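Death on curing protein (Enterobacteria phage P1, PDB 3DD7) acts as the toxin of the phage P1 Phd–Doc addiction module, a Fic-family protein that blocks translation, probably by phosphorylating elongation factor Tu, and is inhibited by antitoxin Phd. Local coordinates at residues A[7-15]-A[67-75]; A[51-62]-A[75-84]. The protein carries 2 engineered substitutions. One frame throughout, in Å; residues are numbered along the deposited sequence. Where two conformers were deposited one is given.

Contact 1: residues A[7-15]-A[67-75]; sequences EELIALHDA and IFNDANKRT
His13 of helix 6-20 and Thr75 of helix 72-86 bring the two backbones together, their CA atoms 5.3 Å apart, and loop 67-71, leading into the latter helix, runs past the imidazole. Segment 67-75 carries most of the Fic motif, the loop and helix start that in relatives bind nucleotide phosphates. With CG anti to the backbone N (chi1 167°), the His13 ring reaches into this loop. Phe68 lies against one of its faces in an offset stack, the ring centroids of His13 and Phe68 3.7 Å apart and the planes 8° from parallel; CG2 of Ile67 covers the other face of Phe68. Both imidazole nitrogens donate within the ring plane. His13 NE2 meets Asp70 O at 2.8 Å through a bent bond (135°), and His13 ND1 meets Asp14 OD1, also at 2.8 Å, which is consistent with a protonated ring. Asn72 grips Phe68 from within the motif, its OD1 accepting from Phe68 N and its ND2 donating to Phe68 O. Leu9 spreads its branches, CD2 against Ile67 CD1 and CD1 against Thr75 CG2. Thr75 OG1, at the imidazole edge, donates to Ala71 O at 2.7 Å, on the opposite face of that carbonyl from Thr75 N.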
loop_
_atom_site.group_PDB
_atom_site.type_symbol
_atom_site.label_atom_id
_atom_site.label_comp_id
_atom_site.label_asym_id
_atom_site.label_seq_id
_atom_site.Cartn_x
_atom_site.Cartn_y
_atom_site.Cartn_z
ATOM N N GLU A 7 -7.130 8.957 -6.327
ATOM C CA GLU A 7 -8.528 8.869 -5.906
ATOM C C GLU A 7 -8.845 7.415 -5.535
ATOM O O GLU A 7 -9.592 7.143 -4.595
ATOM C CB GLU A 7 -9.454 9.418 -6.992
ATOM C CG GLU A 7 -9.289 8.744 -8.326
ATOM N N GLU A 8 -8.221 6.475 -6.238
ATOM C CA GLU A 8 -8.370 5.075 -5.874
ATOM C C GLU A 8 -7.736 4.800 -4.519
ATOM O O GLU A 8 -8.273 4.039 -3.727
ATOM C CB GLU A 8 -7.757 4.165 -6.927
ATOM C CG GLU A 8 -8.072 2.709 -6.704
ATOM C CD GLU A 8 -7.909 1.888 -7.968
ATOM O OE1 GLU A 8 -6.898 2.067 -8.686
ATOM O OE2 GLU A 8 -8.812 1.081 -8.258
ATOM N N LEU A 9 -6.585 5.412 -4.258
ATOM C CA LEU A 9 -5.923 5.238 -2.965
ATOM C C LEU A 9 -6.837 5.735 -1.858
ATOM O O LEU A 9 -7.036 5.075 -0.833
ATOM C CB LEU A 9 -4.618 6.014 -2.922
ATOM C CG LEU A 9 -3.806 5.754 -1.654
ATOM C CD1 LEU A 9 -3.043 4.435 -1.832
ATOM C CD2 LEU A 9 -2.867 6.909 -1.364
ATOM N N ILE A 10 -7.390 6.920 -2.071
ATOM C CA ILE A 10 -8.331 7.498 -1.122
ATOM C C ILE A 10 -9.569 6.590 -0.898
ATOM O O ILE A 10 -9.971 6.345 0.244
ATOM C CB ILE A 10 -8.737 8.923 -1.568
ATOM C CG1 ILE A 10 -7.479 9.807 -1.708
ATOM C CG2 ILE A 10 -9.754 9.527 -0.601
ATOM C CD1 ILE A 10 -7.739 11.193 -2.311
ATOM N N ALA A 11 -10.173 6.101 -1.977
ATOM C CA ALA A 11 -11.361 5.250 -1.853
ATOM C C ALA A 11 -11.018 3.961 -1.090
ATOM O O ALA A 11 -11.807 3.479 -0.268
ATOM C CB ALA A 11 -11.935 4.931 -3.215
ATOM N N LEU A 12 -9.834 3.421 -1.358
ATOM C CA LEU A 12 -9.385 2.205 -0.687
ATOM C C LEU A 12 -9.228 2.469 0.812
ATOM O O LEU A 12 -9.712 1.697 1.631
ATOM C CB LEU A 12 -8.069 1.711 -1.286
ATOM C CG LEU A 12 -7.487 0.393 -0.770
ATOM C CD1 LEU A 12 -6.465 -0.127 -1.782
ATOM C CD2 LEU A 12 -6.822 0.530 0.626
ATOM N N HIS A 13 -8.555 3.558 1.163
ATOM C CA HIS A 13 -8.515 4.007 2.564
ATOM C C HIS A 13 -9.903 4.121 3.200
ATOM O O HIS A 13 -10.131 3.611 4.301
ATOM C CB HIS A 13 -7.784 5.342 2.674
ATOM C CG HIS A 13 -7.959 6.021 3.999
ATOM N ND1 HIS A 13 -8.982 6.906 4.256
ATOM C CD2 HIS A 13 -7.207 5.986 5.120
ATOM C CE1 HIS A 13 -8.874 7.362 5.488
ATOM N NE2 HIS A 13 -7.803 6.820 6.039
ATOM N N ASP A 14 -10.818 4.806 2.519
ATOM C CA ASP A 14 -12.111 5.122 3.130
ATOM C C ASP A 14 -12.900 3.820 3.336
ATOM O O ASP A 14 -13.558 3.637 4.361
ATOM C CB ASP A 14 -12.873 6.095 2.243
ATOM C CG ASP A 14 -12.271 7.490 2.241
ATOM O OD1 ASP A 14 -11.364 7.778 3.071
ATOM O OD2 ASP A 14 -12.748 8.297 1.407
ATOM N N ALA A 15 -12.798 2.898 2.378
ATOM C CA ALA A 15 -13.469 1.584 2.524
ATOM C C ALA A 15 -12.879 0.777 3.685
ATOM O O ALA A 15 -13.594 0.051 4.390
ATOM C CB ALA A 15 -13.385 0.807 1.233
ATOM N N ILE A 67 -0.780 10.760 4.502
ATOM C CA ILE A 67 -1.853 11.301 3.672
ATOM C C ILE A 67 -3.157 11.389 4.479
ATOM O O ILE A 67 -3.973 12.303 4.275
ATOM C CB ILE A 67 -2.051 10.404 2.437
ATOM C CG1 ILE A 67 -0.779 10.398 1.582
ATOM C CG2 ILE A 67 -3.284 10.804 1.623
ATOM C CD1 ILE A 67 -0.742 9.257 0.606
ATOM N N PHE A 68 -3.324 10.447 5.409
ATOM C CA PHE A 68 -4.579 10.283 6.149
ATOM C C PHE A 68 -4.402 10.506 7.646
ATOM O O PHE A 68 -3.299 10.397 8.187
ATOM C CB PHE A 68 -5.148 8.876 5.893
ATOM C CG PHE A 68 -5.322 8.555 4.437
ATOM C CD1 PHE A 68 -6.424 9.035 3.745
ATOM C CD2 PHE A 68 -4.375 7.776 3.747
ATOM C CE1 PHE A 68 -6.619 8.753 2.393
ATOM C CE2 PHE A 68 -4.556 7.497 2.389
ATOM C CZ PHE A 68 -5.642 7.990 1.707
ATOM N N ASN A 69 -5.508 10.823 8.316
ATOM C CA ASN A 69 -5.513 10.944 9.764
ATOM C C ASN A 69 -5.273 9.599 10.429
ATOM O O ASN A 69 -4.760 9.528 11.546
ATOM C CB ASN A 69 -6.853 11.484 10.230
ATOM C CG ASN A 69 -7.098 12.924 9.786
ATOM O OD1 ASN A 69 -8.192 13.259 9.325
ATOM N ND2 ASN A 69 -6.104 13.773 9.941
ATOM N N ASP A 70 -5.668 8.537 9.741
ATOM C CA ASP A 70 -5.577 7.194 10.295
ATOM C C ASP A 70 -5.535 6.177 9.165
ATOM O O ASP A 70 -5.859 6.497 8.022
ATOM C CB ASP A 70 -6.779 6.940 11.222
ATOM C CG ASP A 70 -6.538 5.828 12.237
ATOM O OD1 ASP A 70 -5.443 5.240 12.235
ATOM O OD2 ASP A 70 -7.461 5.554 13.043
ATOM N N ALA A 71 -5.122 4.962 9.515
ATOM C CA ALA A 71 -5.067 3.813 8.616
ATOM C C ALA A 71 -4.106 4.042 7.442
ATOM O O ALA A 71 -4.314 3.525 6.344
ATOM C CB ALA A 71 -6.476 3.437 8.127
ATOM N N ASN A 72 -3.052 4.829 7.669
ATOM C CA ASN A 72 -2.009 4.971 6.664
ATOM C C ASN A 72 -1.282 3.664 6.406
ATOM O O ASN A 72 -1.000 3.321 5.250
ATOM C CB ASN A 72 -1.009 6.053 7.070
ATOM C CG ASN A 72 -1.619 7.416 7.077
ATOM O OD1 ASN A 72 -1.953 7.952 6.040
ATOM N ND2 ASN A 72 -1.729 8.011 8.263
ATOM N N LYS A 73 -0.959 2.943 7.472
ATOM C CA LYS A 73 -0.257 1.664 7.287
ATOM C C LYS A 73 -1.151 0.645 6.583
ATOM O O LYS A 73 -0.705 -0.037 5.648
ATOM C CB LYS A 73 0.289 1.117 8.606
ATOM C CG LYS A 73 1.403 1.988 9.222
ATOM C CD LYS A 73 1.872 1.428 10.551
ATOM C CE LYS A 73 0.804 1.493 11.654
ATOM N NZ LYS A 73 0.749 2.869 12.225
ATOM N N ARG A 74 -2.407 0.545 7.016
ATOM C CA ARG A 74 -3.342 -0.362 6.338
ATOM C C ARG A 74 -3.460 -0.020 4.860
ATOM O O ARG A 74 -3.423 -0.915 4.002
ATOM C CB ARG A 74 -4.711 -0.363 7.015
ATOM C CG ARG A 74 -4.767 -1.289 8.214
ATOM C CD ARG A 74 -6.149 -1.147 8.878
ATOM N NE ARG A 74 -6.211 -0.011 9.798
ATOM C CZ ARG A 74 -7.327 0.651 10.124
ATOM N NH1 ARG A 74 -8.477 0.383 9.521
ATOM N NH2 ARG A 74 -7.282 1.615 11.035
ATOM N N THR A 75 -3.558 1.273 4.558
ATOM C CA THR A 75 -3.777 1.697 3.180
ATOM C C THR A 75 -2.510 1.407 2.397
ATOM O O THR A 75 -2.585 0.961 1.263
ATOM C CB THR A 75 -4.202 3.179 3.113
ATOM O OG1 THR A 75 -5.417 3.345 3.881
ATOM C CG2 THR A 75 -4.399 3.633 1.655
#

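Contact 2: residues A[51-62]-A[75-84]; sequences LFEVSATYLVAT and TALNSALLFL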
loop_
_atom_site.group_PDB
_atom_site.type_symbol
_atom_site.label_atom_id
_atom_site.label_comp_id
_atom_site.label_asym_id
_atom_site.label_seq_id
_atom_site.Cartn_x
_atom_site.Cartn_y
_atom_site.Cartn_z
ATOM N N LEU A 51 7.882 -5.528 -10.677
ATOM C CA LEU A 51 6.607 -5.320 -9.995
ATOM C C LEU A 51 6.798 -5.209 -8.495
ATOM O O LEU A 51 6.117 -4.424 -7.843
ATOM C CB LEU A 51 5.626 -6.444 -10.318
ATOM C CG LEU A 51 5.055 -6.391 -11.736
ATOM C CD1 LEU A 51 4.078 -7.558 -11.891
ATOM C CD2 LEU A 51 4.354 -5.049 -12.019
ATOM N N PHE A 52 7.751 -5.958 -7.954
ATOM C CA PHE A 52 7.962 -5.927 -6.500
ATOM C C PHE A 52 8.594 -4.631 -6.019
ATOM O O PHE A 52 8.241 -4.145 -4.931
ATOM C CB PHE A 52 8.708 -7.169 -6.039
ATOM C CG PHE A 52 7.927 -8.415 -6.297
ATOM C CD1 PHE A 52 6.790 -8.695 -5.532
ATOM C CD2 PHE A 52 8.243 -9.253 -7.360
ATOM C CE1 PHE A 52 6.020 -9.821 -5.793
ATOM C CE2 PHE A 52 7.470 -10.388 -7.621
ATOM C CZ PHE A 52 6.367 -10.675 -6.839
ATOM N N GLU A 53 9.498 -4.072 -6.828
ATOM C CA GLU A 53 10.061 -2.750 -6.520
ATOM C C GLU A 53 8.971 -1.685 -6.560
ATOM O O GLU A 53 8.882 -0.854 -5.665
ATOM C CB GLU A 53 11.222 -2.341 -7.445
ATOM C CG GLU A 53 12.406 -1.766 -6.607
ATOM C CD GLU A 53 12.936 -0.381 -7.006
ATOM O OE1 GLU A 53 12.926 0.519 -6.125
ATOM O OE2 GLU A 53 13.418 -0.188 -8.150
ATOM N N VAL A 54 8.133 -1.729 -7.594
ATOM C CA VAL A 54 7.020 -0.783 -7.713
ATOM C C VAL A 54 6.038 -0.934 -6.545
ATOM O O VAL A 54 5.704 0.057 -5.909
ATOM C CB VAL A 54 6.314 -0.858 -9.082
ATOM C CG1 VAL A 54 5.281 0.264 -9.211
ATOM C CG2 VAL A 54 7.354 -0.732 -10.220
ATOM N N SER A 55 5.602 -2.165 -6.252
ATOM C CA SER A 55 4.722 -2.405 -5.103
ATOM C C SER A 55 5.329 -1.841 -3.825
ATOM O O SER A 55 4.644 -1.185 -3.034
ATOM C CB SER A 55 4.429 -3.896 -4.922
ATOM O OG SER A 55 3.601 -4.121 -3.792
ATOM N N ALA A 56 6.617 -2.091 -3.629
ATOM C CA ALA A 56 7.327 -1.573 -2.454
ATOM C C ALA A 56 7.308 -0.033 -2.391
ATOM O O ALA A 56 7.208 0.536 -1.298
ATOM C CB ALA A 56 8.755 -2.084 -2.426
ATOM N N THR A 57 7.431 0.618 -3.550
ATOM C CA THR A 57 7.466 2.083 -3.626
ATOM C C THR A 57 6.106 2.633 -3.184
ATOM O O THR A 57 6.044 3.569 -2.371
ATOM C CB THR A 57 7.860 2.580 -5.048
ATOM O OG1 THR A 57 9.051 1.914 -5.477
ATOM C CG2 THR A 57 8.143 4.073 -5.056
ATOM N N TYR A 58 5.018 2.026 -3.674
ATOM C CA TYR A 58 3.682 2.379 -3.162
ATOM C C TYR A 58 3.582 2.165 -1.656
ATOM O O TYR A 58 3.070 3.028 -0.935
ATOM C CB TYR A 58 2.572 1.576 -3.822
ATOM C CG TYR A 58 2.135 2.094 -5.177
ATOM C CD1 TYR A 58 1.242 3.167 -5.288
ATOM C CD2 TYR A 58 2.612 1.508 -6.338
ATOM C CE1 TYR A 58 0.842 3.639 -6.538
ATOM C CE2 TYR A 58 2.203 1.948 -7.597
ATOM C CZ TYR A 58 1.327 3.023 -7.693
ATOM O OH TYR A 58 0.928 3.474 -8.936
ATOM N N LEU A 59 4.031 1.004 -1.187
ATOM C CA LEU A 59 3.936 0.694 0.221
ATOM C C LEU A 59 4.689 1.735 1.061
ATOM O O LEU A 59 4.113 2.338 1.971
ATOM C CB LEU A 59 4.438 -0.723 0.511
ATOM C CG LEU A 59 4.072 -1.307 1.878
ATOM C CD1 LEU A 59 4.077 -2.857 1.880
ATOM C CD2 LEU A 59 4.996 -0.760 2.991
ATOM N N VAL A 60 5.970 1.950 0.761
ATOM C CA VAL A 60 6.771 2.888 1.549
ATOM C C VAL A 60 6.219 4.321 1.437
ATOM O O VAL A 60 6.107 5.039 2.448
ATOM C CB VAL A 60 8.278 2.836 1.190
ATOM C CG1 VAL A 60 9.097 3.877 1.990
ATOM C CG2 VAL A 60 8.851 1.448 1.450
ATOM N N ALA A 61 5.864 4.737 0.219
ATOM C CA ALA A 61 5.412 6.122 0.006
ATOM C C ALA A 61 4.165 6.466 0.830
ATOM O O ALA A 61 4.082 7.546 1.439
ATOM C CB ALA A 61 5.199 6.407 -1.479
ATOM N N THR A 62 3.216 5.538 0.885
ATOM C CA THR A 62 1.991 5.751 1.649
ATOM C C THR A 62 2.241 5.571 3.149
ATOM O O THR A 62 1.761 6.366 3.967
ATOM C CB THR A 62 0.855 4.862 1.122
ATOM O OG1 THR A 62 0.577 5.275 -0.220
ATOM C CG2 THR A 62 -0.410 5.020 1.950
ATOM N N THR A 75 -3.558 1.273 4.558
ATOM C CA THR A 75 -3.777 1.697 3.180
ATOM C C THR A 75 -2.510 1.407 2.397
ATOM O O THR A 75 -2.585 0.961 1.263
ATOM C CB THR A 75 -4.202 3.179 3.113
ATOM O OG1 THR A 75 -5.417 3.345 3.881
ATOM C CG2 THR A 75 -4.399 3.633 1.655
ATOM N N ALA A 76 -1.356 1.615 3.037
ATOM C CA ALA A 76 -0.054 1.358 2.409
ATOM C C ALA A 76 0.015 -0.116 1.976
ATOM O O ALA A 76 0.229 -0.416 0.808
ATOM C CB ALA A 76 1.060 1.674 3.375
ATOM N N LEU A 77 -0.234 -1.012 2.935
ATOM C CA LEU A 77 -0.180 -2.461 2.707
ATOM C C LEU A 77 -1.170 -2.957 1.639
ATOM O O LEU A 77 -0.776 -3.626 0.679
ATOM C CB LEU A 77 -0.375 -3.233 4.019
ATOM C CG LEU A 77 -0.370 -4.750 3.848
ATOM C CD1 LEU A 77 0.960 -5.219 3.229
ATOM C CD2 LEU A 77 -0.596 -5.421 5.179
ATOM N N ASN A 78 -2.438 -2.612 1.816
ATOM C CA ASN A 78 -3.486 -3.067 0.906
ATOM C C ASN A 78 -3.282 -2.524 -0.508
ATOM O O ASN A 78 -3.518 -3.255 -1.475
ATOM C CB ASN A 78 -4.879 -2.708 1.459
ATOM C CG ASN A 78 -5.267 -3.548 2.680
ATOM O OD1 ASN A 78 -5.969 -4.566 2.557
ATOM N ND2 ASN A 78 -4.844 -3.119 3.854
ATOM N N SER A 79 -2.808 -1.277 -0.641
ATOM C CA SER A 79 -2.602 -0.671 -1.964
ATOM C C SER A 79 -1.455 -1.373 -2.700
ATOM O O SER A 79 -1.572 -1.704 -3.879
ATOM C CB SER A 79 -2.366 0.849 -1.877
ATOM O OG SER A 79 -1.147 1.173 -1.222
ATOM N N ALA A 80 -0.356 -1.622 -1.981
ATOM C CA ALA A 80 0.793 -2.353 -2.542
ATOM C C ALA A 80 0.350 -3.710 -3.070
ATOM O O ALA A 80 0.761 -4.141 -4.151
ATOM C CB ALA A 80 1.889 -2.538 -1.477
ATOM N N LEU A 81 -0.530 -4.369 -2.321
ATOM C CA LEU A 81 -0.933 -5.726 -2.682
ATOM C C LEU A 81 -2.008 -5.694 -3.775
ATOM O O LEU A 81 -2.049 -6.564 -4.658
ATOM C CB LEU A 81 -1.337 -6.527 -1.438
ATOM C CG LEU A 81 -0.163 -7.305 -0.810
ATOM C CD1 LEU A 81 1.118 -6.509 -0.479
ATOM C CD2 LEU A 81 -0.594 -8.170 0.392
ATOM N N LEU A 82 -2.836 -4.652 -3.741
ATOM C CA LEU A 82 -3.776 -4.392 -4.835
ATOM C C LEU A 82 -3.012 -4.185 -6.140
ATOM O O LEU A 82 -3.386 -4.723 -7.196
ATOM C CB LEU A 82 -4.648 -3.172 -4.524
ATOM C CG LEU A 82 -5.675 -2.788 -5.598
ATOM C CD1 LEU A 82 -6.637 -3.927 -5.931
ATOM C CD2 LEU A 82 -6.428 -1.494 -5.207
ATOM N N PHE A 83 -1.942 -3.397 -6.057
ATOM C CA PHE A 83 -1.062 -3.177 -7.177
ATOM C C PHE A 83 -0.545 -4.515 -7.731
ATOM O O PHE A 83 -0.655 -4.774 -8.936
ATOM C CB PHE A 83 0.097 -2.248 -6.809
ATOM C CG PHE A 83 1.134 -2.189 -7.875
ATOM C CD1 PHE A 83 0.968 -1.342 -8.977
ATOM C CD2 PHE A 83 2.240 -3.030 -7.827
ATOM C CE1 PHE A 83 1.890 -1.314 -9.974
ATOM C CE2 PHE A 83 3.173 -3.018 -8.858
ATOM C CZ PHE A 83 2.996 -2.149 -9.932
ATOM N N LEU A 84 0.002 -5.365 -6.862
ATOM C CA LEU A 84 0.494 -6.677 -7.317
ATOM C C LEU A 84 -0.618 -7.504 -7.974
ATOM O O LEU A 84 -0.419 -8.054 -9.051
ATOM C CB LEU A 84 1.160 -7.458 -6.183
ATOM C CG LEU A 84 2.502 -6.956 -5.653
ATOM C CD1 LEU A 84 2.869 -7.811 -4.430
ATOM C CD2 LEU A 84 3.644 -6.906 -6.709
#
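Ser55 faces Ala80 and Leu59 faces Ala76 where helices 51-65 and 72-86 run antiparallel, their segment axes 7.9 Å apart at the closest and 163° between their directions, with CA atoms of Leu59 and Ala76 separated by 4.6 Å. The pair flanks the Fic motif loop and forms the middle of this all-helical fold. Small residues make the close approach possible: Ala76 CB comes to 3.4 Å from Leu59 O, Ala80 CB rests on Leu59 CB, and Thr62 lays CB and CG2 over the backbone of Ala76. Farther along, the packing is knobs-into-holes in both directions. Ser55 enters a hole made by Ala80, Leu81, Phe83 and Leu84. In the conformer described, one of two modelled, its OG donates to Ala80 O at 2.9 Å, arriving 55° out of the carbonyl plane on the face away from Leu84 N. Phe83 is the returning knob, set among Leu51, Val54, Ser55 and Tyr58. Its CG stands anti to the backbone N (chi1 170°), which carries the ring across to helix 51-65. There Phe83 CZ presses on Val54 CG1 at 3.4 Å, while Phe83 CE2 brings the ring edge to 3.4 Å from Leu51 O. Tyr58 lies obliquely to this ring, and its OH leaves the interface to bond with His3 and Ile4. Leu84 CD2 touches both Ser55 CB and Phe52 CD1. The interface is thus held mainly by apolar packing, and the serine hydroxyl, when so turned, spends its proton on a carbonyl already engaged in its own helix.

In the fold
Contacts 1 and 2 lie about 13 Å apart between centres and share helix 72-86, with Thr75 belonging to both. Their segments alternate along the chain: 7-15, then 51-62, then 67-75 and 75-84. Helix 72-86 is therefore packed by helix 51-65 and by helix 6-20, which meets it from Thr75 as far as Leu82 and Arg86; the two sets of side chains touch directly, Leu9 on Ser79 and Leu12 on Leu82. The Fic motif loop joins helix 51-65 to helix 72-86 and packs against helix 6-20. The bound Phd peptide packs on Ala11 and Ala15 of helix 6-20 and on Arg74, Asn78 and Leu82 of helix 72-86, consistent with an antitoxin that inhibits by completing the fold.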